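Aromatic amino acid beta-eliminating lyase/threonine aldolase (Exiguobacterium sibiricum, PDB 3LWS) belongs to the beta-eliminating lyase family of pyridoxal-phosphate-dependent enzymes and carries its cofactor covalently bound. Local coordinates at residues R254-L268 with E330-Q342. Sequence-based numbering, arbitrary orientation.
Sequences RKDRMGQYYEQAKQL and EISVGDAYGELDQ
Asp335 is held by three side chains from the start of helix 258-273 and the turn before it. Arg254, its chain extended from CG to NE, grips the carboxylate side-on: NE (2.7 Å) and NH2 (3.1 Å) both donate to Asp335 OD2, which lies in the guanidinium plane although the two flat groups are turned 56° apart. On the other oxygen, Tyr261 OH donates to Asp335 OD1 at 2.5 Å from above the carboxylate plane, and Arg257 NH1 adds a weak bond to the same OD1, part of a salt bridge. The Tyr261 ring lies flat over glycine backbone, with Gly334 CA 3.6 Å from its centroid in a CH-pi contact and Arg257 O against the opposite face. Farther along the helix, Val333 CG2 meets Ala265 CB and, at 3.5 Å, Leu268 CD1, which also sits over the Tyr337 ring. Gln264, extended beyond CG, brings its amide to the edge of that ring, and a water donates to both Gln264 OE1 (2.6 Å from the water) and Gly334 O. Arg345 of the C-terminal helix 342-355 makes a cation-pi contact with Tyr337. Salt-bridge network and apolar packing together join helix 258-273 and the turn before it to the loop after strand 326-332 in the small C-terminal domain of a fold-type I pyridoxal-phosphate enzyme.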
ATOM      1  N   ARG A 254      11.549 -17.565  -9.755  1.00 22.27           N
ATOM      2  CA  ARG A 254      11.223 -17.512 -11.174  1.00 21.82           C
ATOM      3  C   ARG A 254      12.197 -16.734 -12.054  1.00 23.82           C
ATOM      4  O   ARG A 254      12.003 -16.694 -13.262  1.00 25.00           O
ATOM      5  CB  ARG A 254       9.801 -16.985 -11.351  1.00 21.78           C
ATOM      6  CG  ARG A 254       8.727 -17.924 -10.814  1.00 22.06           C
ATOM      7  CD  ARG A 254       7.322 -17.491 -11.182  1.00 23.14           C
ATOM      8  NE  ARG A 254       6.327 -18.438 -10.658  1.00 22.07           N
ATOM      9  CZ  ARG A 254       5.422 -18.176  -9.699  1.00 22.16           C
ATOM     10  NH1 ARG A 254       5.315 -16.974  -9.148  1.00 21.91           N
ATOM     11  NH2 ARG A 254       4.585 -19.138  -9.301  1.00 21.48           N
ATOM     12  N   LYS A 255      13.256 -16.164 -11.471  1.00 22.93           N
ATOM     13  CA  LYS A 255      14.179 -15.311 -12.226  1.00 23.10           C
ATOM     14  C   LYS A 255      14.802 -15.997 -13.448  1.00 24.81           C
ATOM     15  O   LYS A 255      15.098 -15.326 -14.451  1.00 24.99           O
ATOM     16  CB  LYS A 255      15.262 -14.711 -11.317  1.00 23.74           C
ATOM     17  CG  LYS A 255      16.145 -15.718 -10.597  1.00 24.26           C
ATOM     18  CD  LYS A 255      17.195 -15.007  -9.763  1.00 28.70           C
ATOM     19  CE  LYS A 255      18.037 -15.956  -8.967  1.00 32.52           C
ATOM     20  NZ  LYS A 255      18.568 -17.074  -9.758  1.00 41.37           N
ATOM     21  N   ASP A 256      14.910 -17.323 -13.390  1.00 25.17           N
ATOM     22  CA  ASP A 256      15.576 -18.090 -14.404  1.00 25.29           C
ATOM     23  C   ASP A 256      14.606 -18.930 -15.213  1.00 24.54           C
ATOM     24  O   ASP A 256      15.005 -19.941 -15.831  1.00 23.55           O
ATOM     25  CB  ASP A 256      16.625 -18.985 -13.743  1.00 25.80           C
ATOM     26  CG  ASP A 256      17.766 -18.198 -13.107  1.00 31.22           C
ATOM     27  OD1 ASP A 256      17.989 -17.006 -13.469  1.00 34.57           O
ATOM     28  OD2 ASP A 256      18.464 -18.801 -12.263  1.00 36.20           O
ATOM     29  N   ARG A 257      13.336 -18.533 -15.224  1.00 22.14           N
ATOM     30  CA  ARG A 257      12.351 -19.233 -16.026  1.00 21.37           C
ATOM     31  C   ARG A 257      11.806 -18.391 -17.154  1.00 21.51           C
ATOM     32  O   ARG A 257      10.984 -18.889 -17.936  1.00 22.90           O
ATOM     33  CB  ARG A 257      11.173 -19.687 -15.160  1.00 22.20           C
ATOM     34  CG  ARG A 257      11.555 -20.568 -14.034  1.00 22.05           C
ATOM     35  CD  ARG A 257      10.368 -20.900 -13.163  1.00 24.26           C
ATOM     36  NE  ARG A 257      10.815 -21.805 -12.102  1.00 27.09           N
ATOM     37  CZ  ARG A 257      10.026 -22.386 -11.194  1.00 26.83           C
ATOM     38  NH1 ARG A 257       8.708 -22.174 -11.190  1.00 25.70           N
ATOM     39  NH2 ARG A 257      10.561 -23.201 -10.288  1.00 25.97           N
HETATM   40  N   MSE A 258      12.240 -17.140 -17.273  1.00 22.31           N
HETATM   41  CA  MSE A 258      11.692 -16.247 -18.313  1.00 21.96           C
HETATM   42  C   MSE A 258      11.990 -16.731 -19.725  1.00 21.61           C
HETATM   43  O   MSE A 258      11.206 -16.486 -20.655  1.00 20.07           O
HETATM   44  CB  MSE A 258      12.181 -14.819 -18.146  1.00 21.92           C
HETATM   45  CG  MSE A 258      11.860 -14.220 -16.780  1.00 23.51           C
HETATM   46 SE   MSE A 258       9.935 -14.006 -16.521  0.75 30.05          SE
HETATM   47  CE  MSE A 258       9.938 -14.276 -14.580  1.00 22.57           C
ATOM     48  N   GLY A 259      13.105 -17.441 -19.871  1.00 22.46           N
ATOM     49  CA  GLY A 259      13.496 -18.028 -21.156  1.00 21.54           C
ATOM     50  C   GLY A 259      12.554 -19.106 -21.620  1.00 22.26           C
ATOM     51  O   GLY A 259      12.125 -19.129 -22.788  1.00 21.79           O
ATOM     52  N   GLN A 260      12.214 -20.005 -20.701  1.00 22.04           N
ATOM     53  CA  GLN A 260      11.305 -21.072 -21.040  1.00 24.22           C
ATOM     54  C   GLN A 260       9.911 -20.503 -21.332  1.00 23.45           C
ATOM     55  O   GLN A 260       9.277 -20.933 -22.300  1.00 21.66           O
ATOM     56  CB  GLN A 260      11.316 -22.189 -19.997  1.00 25.29           C
ATOM     57  CG  GLN A 260      10.636 -21.919 -18.674  1.00 34.62           C
ATOM     58  CD  GLN A 260      11.266 -22.717 -17.528  1.00 41.53           C
ATOM     59  OE1 GLN A 260      12.451 -22.554 -17.213  1.00 45.03           O
ATOM     60  NE2 GLN A 260      10.481 -23.575 -16.910  1.00 35.89           N
ATOM     61  N   TYR A 261       9.475 -19.504 -20.551  1.00 21.37           N
ATOM     62  CA  TYR A 261       8.140 -18.890 -20.737  1.00 20.79           C
ATOM     63  C   TYR A 261       8.062 -18.288 -22.130  1.00 19.81           C
ATOM     64  O   TYR A 261       7.040 -18.420 -22.821  1.00 21.81           O
ATOM     65  CB  TYR A 261       7.818 -17.792 -19.702  1.00 19.42           C
ATOM     66  CG  TYR A 261       7.732 -18.187 -18.248  1.00 19.77           C
ATOM     67  CD1 TYR A 261       7.436 -19.499 -17.848  1.00 18.64           C
ATOM     68  CD2 TYR A 261       7.943 -17.230 -17.244  1.00 18.19           C
ATOM     69  CE1 TYR A 261       7.371 -19.836 -16.487  1.00 20.18           C
ATOM     70  CE2 TYR A 261       7.858 -17.560 -15.898  1.00 20.10           C
ATOM     71  CZ  TYR A 261       7.578 -18.865 -15.524  1.00 18.76           C
ATOM     72  OH  TYR A 261       7.484 -19.185 -14.196  1.00 19.22           O
ATOM     73  N   TYR A 262       9.150 -17.667 -22.554  1.00 19.62           N
ATOM     74  CA  TYR A 262       9.269 -17.076 -23.883  1.00 20.33           C
ATOM     75  C   TYR A 262       9.236 -18.115 -25.016  1.00 22.05           C
ATOM     76  O   TYR A 262       8.547 -17.925 -26.047  1.00 21.22           O
ATOM     77  CB  TYR A 262      10.564 -16.238 -23.947  1.00 19.91           C
ATOM     78  CG  TYR A 262      11.092 -15.851 -25.324  1.00 19.54           C
ATOM     79  CD1 TYR A 262      10.280 -15.199 -26.261  1.00 19.87           C
ATOM     80  CD2 TYR A 262      12.436 -16.052 -25.653  1.00 21.51           C
ATOM     81  CE1 TYR A 262      10.769 -14.832 -27.506  1.00 20.27           C
ATOM     82  CE2 TYR A 262      12.949 -15.665 -26.902  1.00 24.38           C
ATOM     83  CZ  TYR A 262      12.116 -15.057 -27.813  1.00 26.05           C
ATOM     84  OH  TYR A 262      12.597 -14.677 -29.030  1.00 27.10           O
ATOM     85  N   GLU A 263       9.986 -19.205 -24.859  1.00 22.24           N
ATOM     86  CA  GLU A 263       9.988 -20.242 -25.897  1.00 21.59           C
ATOM     87  C   GLU A 263       8.603 -20.855 -26.018  1.00 21.09           C
ATOM     88  O   GLU A 263       8.141 -21.136 -27.126  1.00 20.99           O
ATOM     89  CB  GLU A 263      11.025 -21.314 -25.602  1.00 22.92           C
ATOM     90  CG  GLU A 263      12.443 -20.849 -25.934  1.00 30.09           C
ATOM     91  CD  GLU A 263      12.637 -20.475 -27.414  1.00 38.07           C
ATOM     92  OE1 GLU A 263      11.972 -21.079 -28.286  1.00 41.42           O
ATOM     93  OE2 GLU A 263      13.448 -19.564 -27.702  1.00 40.64           O
ATOM     94  N   GLN A 264       7.944 -21.010 -24.873  1.00 20.29           N
ATOM     95  CA  GLN A 264       6.648 -21.634 -24.800  1.00 20.41           C
ATOM     96  C   GLN A 264       5.553 -20.763 -25.437  1.00 22.22           C
ATOM     97  O   GLN A 264       4.652 -21.271 -26.117  1.00 22.01           O
ATOM     98  CB  GLN A 264       6.339 -21.936 -23.340  1.00 21.84           C
ATOM     99  CG  GLN A 264       7.100 -23.177 -22.799  1.00 22.86           C
ATOM    100  CD  GLN A 264       6.993 -23.353 -21.297  1.00 27.33           C
ATOM    101  OE1 GLN A 264       6.336 -22.586 -20.594  1.00 26.58           O
ATOM    102  NE2 GLN A 264       7.642 -24.382 -20.795  1.00 26.97           N
ATOM    103  N   ALA A 265       5.661 -19.449 -25.213  1.00 22.40           N
ATOM    104  CA  ALA A 265       4.783 -18.467 -25.785  1.00 20.84           C
ATOM    105  C   ALA A 265       4.898 -18.482 -27.283  1.00 20.31           C
ATOM    106  O   ALA A 265       3.909 -18.402 -27.980  1.00 19.85           O
ATOM    107  CB  ALA A 265       5.129 -17.066 -25.232  1.00 18.50           C
ATOM    108  N   LYS A 266       6.123 -18.518 -27.786  1.00 22.19           N
ATOM    109  CA  LYS A 266       6.338 -18.649 -29.228  1.00 21.83           C
ATOM    110  C   LYS A 266       5.701 -19.921 -29.777  1.00 22.38           C
ATOM    111  O   LYS A 266       5.128 -19.895 -30.871  1.00 23.58           O
ATOM    112  CB  LYS A 266       7.828 -18.596 -29.589  1.00 22.65           C
ATOM    113  CG  LYS A 266       8.396 -17.203 -29.662  1.00 21.25           C
ATOM    114  CD  LYS A 266       9.810 -17.148 -30.259  1.00 26.05           C
ATOM    115  CE  LYS A 266      10.877 -17.853 -29.415  1.00 27.26           C
ATOM    116  NZ  LYS A 266      12.199 -17.653 -30.098  1.00 24.90           N
ATOM    117  N   GLN A 267       5.781 -21.016 -29.033  1.00 23.88           N
ATOM    118  CA  GLN A 267       5.118 -22.264 -29.440  1.00 27.23           C
ATOM    119  C   GLN A 267       3.587 -22.117 -29.489  1.00 24.32           C
ATOM    120  O   GLN A 267       2.959 -22.550 -30.457  1.00 23.08           O
ATOM    121  CB  GLN A 267       5.470 -23.407 -28.495  1.00 26.93           C
ATOM    122  CG  GLN A 267       6.947 -23.760 -28.444  1.00 39.65           C
ATOM    123  CD  GLN A 267       7.387 -24.840 -29.436  1.00 50.18           C
ATOM    124  OE1 GLN A 267       6.714 -25.116 -30.451  1.00 54.30           O
ATOM    125  NE2 GLN A 267       8.552 -25.444 -29.150  1.00 41.52           N
ATOM    126  N   LEU A 268       3.008 -21.524 -28.438  1.00 23.26           N
ATOM    127  CA  LEU A 268       1.557 -21.318 -28.367  1.00 23.53           C
ATOM    128  C   LEU A 268       1.085 -20.425 -29.528  1.00 22.19           C
ATOM    129  O   LEU A 268       0.078 -20.700 -30.176  1.00 24.00           O
ATOM    130  CB  LEU A 268       1.149 -20.696 -27.031  1.00 22.97           C
ATOM    131  CG  LEU A 268       1.208 -21.589 -25.818  1.00 28.51           C
ATOM    132  CD1 LEU A 268       1.082 -20.738 -24.532  1.00 22.46           C
ATOM    133  CD2 LEU A 268       0.125 -22.668 -25.922  1.00 19.29           C
ATOM    134  N   GLU A 330      -5.511 -11.363 -23.777  1.00 18.45           N
ATOM    135  CA  GLU A 330      -4.063 -11.282 -23.558  1.00 19.60           C
ATOM    136  C   GLU A 330      -3.548 -12.603 -22.924  1.00 19.35           C
ATOM    137  O   GLU A 330      -4.099 -13.089 -21.962  1.00 19.32           O
ATOM    138  CB  GLU A 330      -3.741 -10.092 -22.674  1.00 19.92           C
ATOM    139  CG  GLU A 330      -2.267  -9.903 -22.356  1.00 18.95           C
ATOM    140  CD  GLU A 330      -2.011  -8.625 -21.580  1.00 26.32           C
ATOM    141  OE1 GLU A 330      -2.067  -7.525 -22.176  1.00 24.57           O
ATOM    142  OE2 GLU A 330      -1.764  -8.730 -20.368  1.00 22.24           O
ATOM    143  N   ILE A 331      -2.503 -13.167 -23.497  1.00 19.86           N
ATOM    144  CA  ILE A 331      -1.875 -14.394 -22.972  1.00 20.67           C
ATOM    145  C   ILE A 331      -0.521 -14.001 -22.412  1.00 19.20           C
ATOM    146  O   ILE A 331       0.271 -13.407 -23.130  1.00 19.51           O
ATOM    147  CB  ILE A 331      -1.616 -15.410 -24.117  1.00 20.68           C
ATOM    148  CG1 ILE A 331      -2.910 -15.800 -24.848  1.00 25.25           C
ATOM    149  CG2 ILE A 331      -0.848 -16.629 -23.585  1.00 21.16           C
ATOM    150  CD1 ILE A 331      -4.035 -16.321 -23.982  1.00 22.24           C
ATOM    151  N   SER A 332      -0.244 -14.322 -21.157  1.00 18.72           N
ATOM    152  CA  SER A 332       1.115 -14.174 -20.599  1.00 20.15           C
ATOM    153  C   SER A 332       1.545 -15.543 -20.036  1.00 20.08           C
ATOM    154  O   SER A 332       0.896 -16.064 -19.140  1.00 23.41           O
ATOM    155  CB  SER A 332       1.125 -13.131 -19.491  1.00 21.35           C
ATOM    156  OG  SER A 332       0.823 -11.819 -20.005  1.00 27.41           O
ATOM    157  N   VAL A 333       2.617 -16.130 -20.558  1.00 19.36           N
ATOM    158  CA  VAL A 333       3.002 -17.501 -20.143  1.00 19.40           C
ATOM    159  C   VAL A 333       3.799 -17.480 -18.824  1.00 20.22           C
ATOM    160  O   VAL A 333       4.744 -16.659 -18.624  1.00 20.46           O
ATOM    161  CB  VAL A 333       3.761 -18.275 -21.288  1.00 20.43           C
ATOM    162  CG1 VAL A 333       4.323 -19.659 -20.799  1.00 19.20           C
ATOM    163  CG2 VAL A 333       2.874 -18.496 -22.499  1.00 16.77           C
ATOM    164  N   GLY A 334       3.433 -18.417 -17.943  1.00 20.33           N
ATOM    165  CA  GLY A 334       4.040 -18.607 -16.630  1.00 19.30           C
ATOM    166  C   GLY A 334       4.085 -20.087 -16.270  1.00 20.03           C
ATOM    167  O   GLY A 334       4.125 -20.939 -17.154  1.00 20.04           O
ATOM    168  N   ASP A 335       4.005 -20.394 -14.978  1.00 21.56           N
ATOM    169  CA  ASP A 335       4.190 -21.768 -14.492  1.00 22.13           C
ATOM    170  C   ASP A 335       3.059 -22.703 -14.920  1.00 23.92           C
ATOM    171  O   ASP A 335       3.274 -23.895 -15.046  1.00 25.93           O
ATOM    172  CB  ASP A 335       4.338 -21.793 -12.962  1.00 23.28           C
ATOM    173  CG  ASP A 335       5.719 -21.382 -12.494  1.00 21.48           C
ATOM    174  OD1 ASP A 335       6.670 -21.390 -13.303  1.00 22.96           O
ATOM    175  OD2 ASP A 335       5.857 -21.059 -11.309  1.00 23.50           O
ATOM    176  N   ALA A 336       1.869 -22.169 -15.183  1.00 23.48           N
ATOM    177  CA  ALA A 336       0.733 -23.009 -15.507  1.00 23.39           C
ATOM    178  C   ALA A 336       0.900 -23.877 -16.755  1.00 22.59           C
ATOM    179  O   ALA A 336       0.607 -25.085 -16.694  1.00 22.60           O
ATOM    180  CB  ALA A 336      -0.545 -22.193 -15.571  1.00 22.37           C
ATOM    181  N   TYR A 337       1.391 -23.287 -17.851  1.00 20.32           N
ATOM    182  CA  TYR A 337       1.582 -23.999 -19.097  1.00 22.63           C
ATOM    183  C   TYR A 337       2.465 -25.233 -18.927  1.00 23.13           C
ATOM    184  O   TYR A 337       2.143 -26.296 -19.436  1.00 22.94           O
ATOM    185  CB  TYR A 337       2.209 -23.123 -20.174  1.00 20.96           C
ATOM    186  CG  TYR A 337       2.304 -23.793 -21.535  1.00 22.91           C
ATOM    187  CD1 TYR A 337       1.164 -24.052 -22.269  1.00 27.44           C
ATOM    188  CD2 TYR A 337       3.530 -24.161 -22.078  1.00 26.32           C
ATOM    189  CE1 TYR A 337       1.228 -24.655 -23.502  1.00 27.83           C
ATOM    190  CE2 TYR A 337       3.613 -24.750 -23.315  1.00 27.22           C
ATOM    191  CZ  TYR A 337       2.448 -24.995 -24.022  1.00 27.08           C
ATOM    192  OH  TYR A 337       2.448 -25.585 -25.247  1.00 30.70           O
ATOM    193  N   GLY A 338       3.580 -25.072 -18.230  1.00 23.71           N
ATOM    194  CA  GLY A 338       4.534 -26.176 -18.029  1.00 25.90           C
ATOM    195  C   GLY A 338       4.007 -27.331 -17.197  1.00 25.69           C
ATOM    196  O   GLY A 338       4.638 -28.367 -17.116  1.00 26.84           O
ATOM    197  N   GLU A 339       2.849 -27.150 -16.564  1.00 27.44           N
ATOM    198  CA  GLU A 339       2.183 -28.237 -15.824  1.00 27.95           C
ATOM    199  C   GLU A 339       1.202 -29.013 -16.724  1.00 28.45           C
ATOM    200  O   GLU A 339       0.577 -29.975 -16.293  1.00 31.81           O
ATOM    201  CB  GLU A 339       1.514 -27.661 -14.560  1.00 28.36           C
ATOM    202  CG  GLU A 339       2.575 -27.191 -13.483  1.00 33.28           C
ATOM    203  CD  GLU A 339       2.040 -26.259 -12.397  1.00 42.40           C
ATOM    204  OE1 GLU A 339       0.811 -26.262 -12.154  1.00 50.08           O
ATOM    205  OE2 GLU A 339       2.859 -25.516 -11.768  1.00 48.65           O
ATOM    206  N   LEU A 340       1.052 -28.594 -17.969  1.00 29.02           N
ATOM    207  CA  LEU A 340       0.243 -29.344 -18.938  1.00 27.96           C
ATOM    208  C   LEU A 340       1.126 -30.344 -19.638  1.00 29.60           C
ATOM    209  O   LEU A 340       2.084 -29.957 -20.316  1.00 29.98           O
ATOM    210  CB  LEU A 340      -0.369 -28.419 -19.984  1.00 28.00           C
ATOM    211  CG  LEU A 340      -1.103 -27.190 -19.448  1.00 26.66           C
ATOM    212  CD1 LEU A 340      -1.729 -26.465 -20.615  1.00 26.93           C
ATOM    213  CD2 LEU A 340      -2.139 -27.559 -18.381  1.00 25.99           C
ATOM    214  N   ASP A 341       0.823 -31.631 -19.488  1.00 30.18           N
ATOM    215  CA  ASP A 341       1.620 -32.661 -20.158  1.00 29.63           C
ATOM    216  C   ASP A 341       1.305 -32.665 -21.646  1.00 29.71           C
ATOM    217  O   ASP A 341       0.385 -31.975 -22.107  1.00 28.85           O
ATOM    218  CB  ASP A 341       1.470 -34.051 -19.506  1.00 30.60           C
ATOM    219  CG  ASP A 341       0.062 -34.588 -19.569  1.00 30.20           C
ATOM    220  OD1 ASP A 341      -0.493 -34.702 -20.676  1.00 30.20           O
ATOM    221  OD2 ASP A 341      -0.488 -34.907 -18.503  1.00 31.92           O
ATOM    222  N   GLN A 342       2.094 -33.402 -22.419  1.00 29.93           N
ATOM    223  CA  GLN A 342       1.955 -33.343 -23.868  1.00 29.64           C
ATOM    224  C   GLN A 342       0.589 -33.808 -24.367  1.00 29.93           C
ATOM    225  O   GLN A 342      -0.008 -33.191 -25.278  1.00 28.60           O
ATOM    226  CB  GLN A 342       3.069 -34.142 -24.552  1.00 31.08           C
ATOM    227  CG  GLN A 342       3.238 -33.809 -26.038  1.00 30.85           C
ATOM    228  CD  GLN A 342       3.448 -32.321 -26.290  1.00 37.30           C
ATOM    229  OE1 GLN A 342       4.261 -31.677 -25.628  1.00 40.94           O
ATOM    230  NE2 GLN A 342       2.708 -31.774 -27.258  1.00 37.61           N
TER
HETATM  231  O   HOH W   1       5.726 -22.873 -18.074  1.00 18.58           O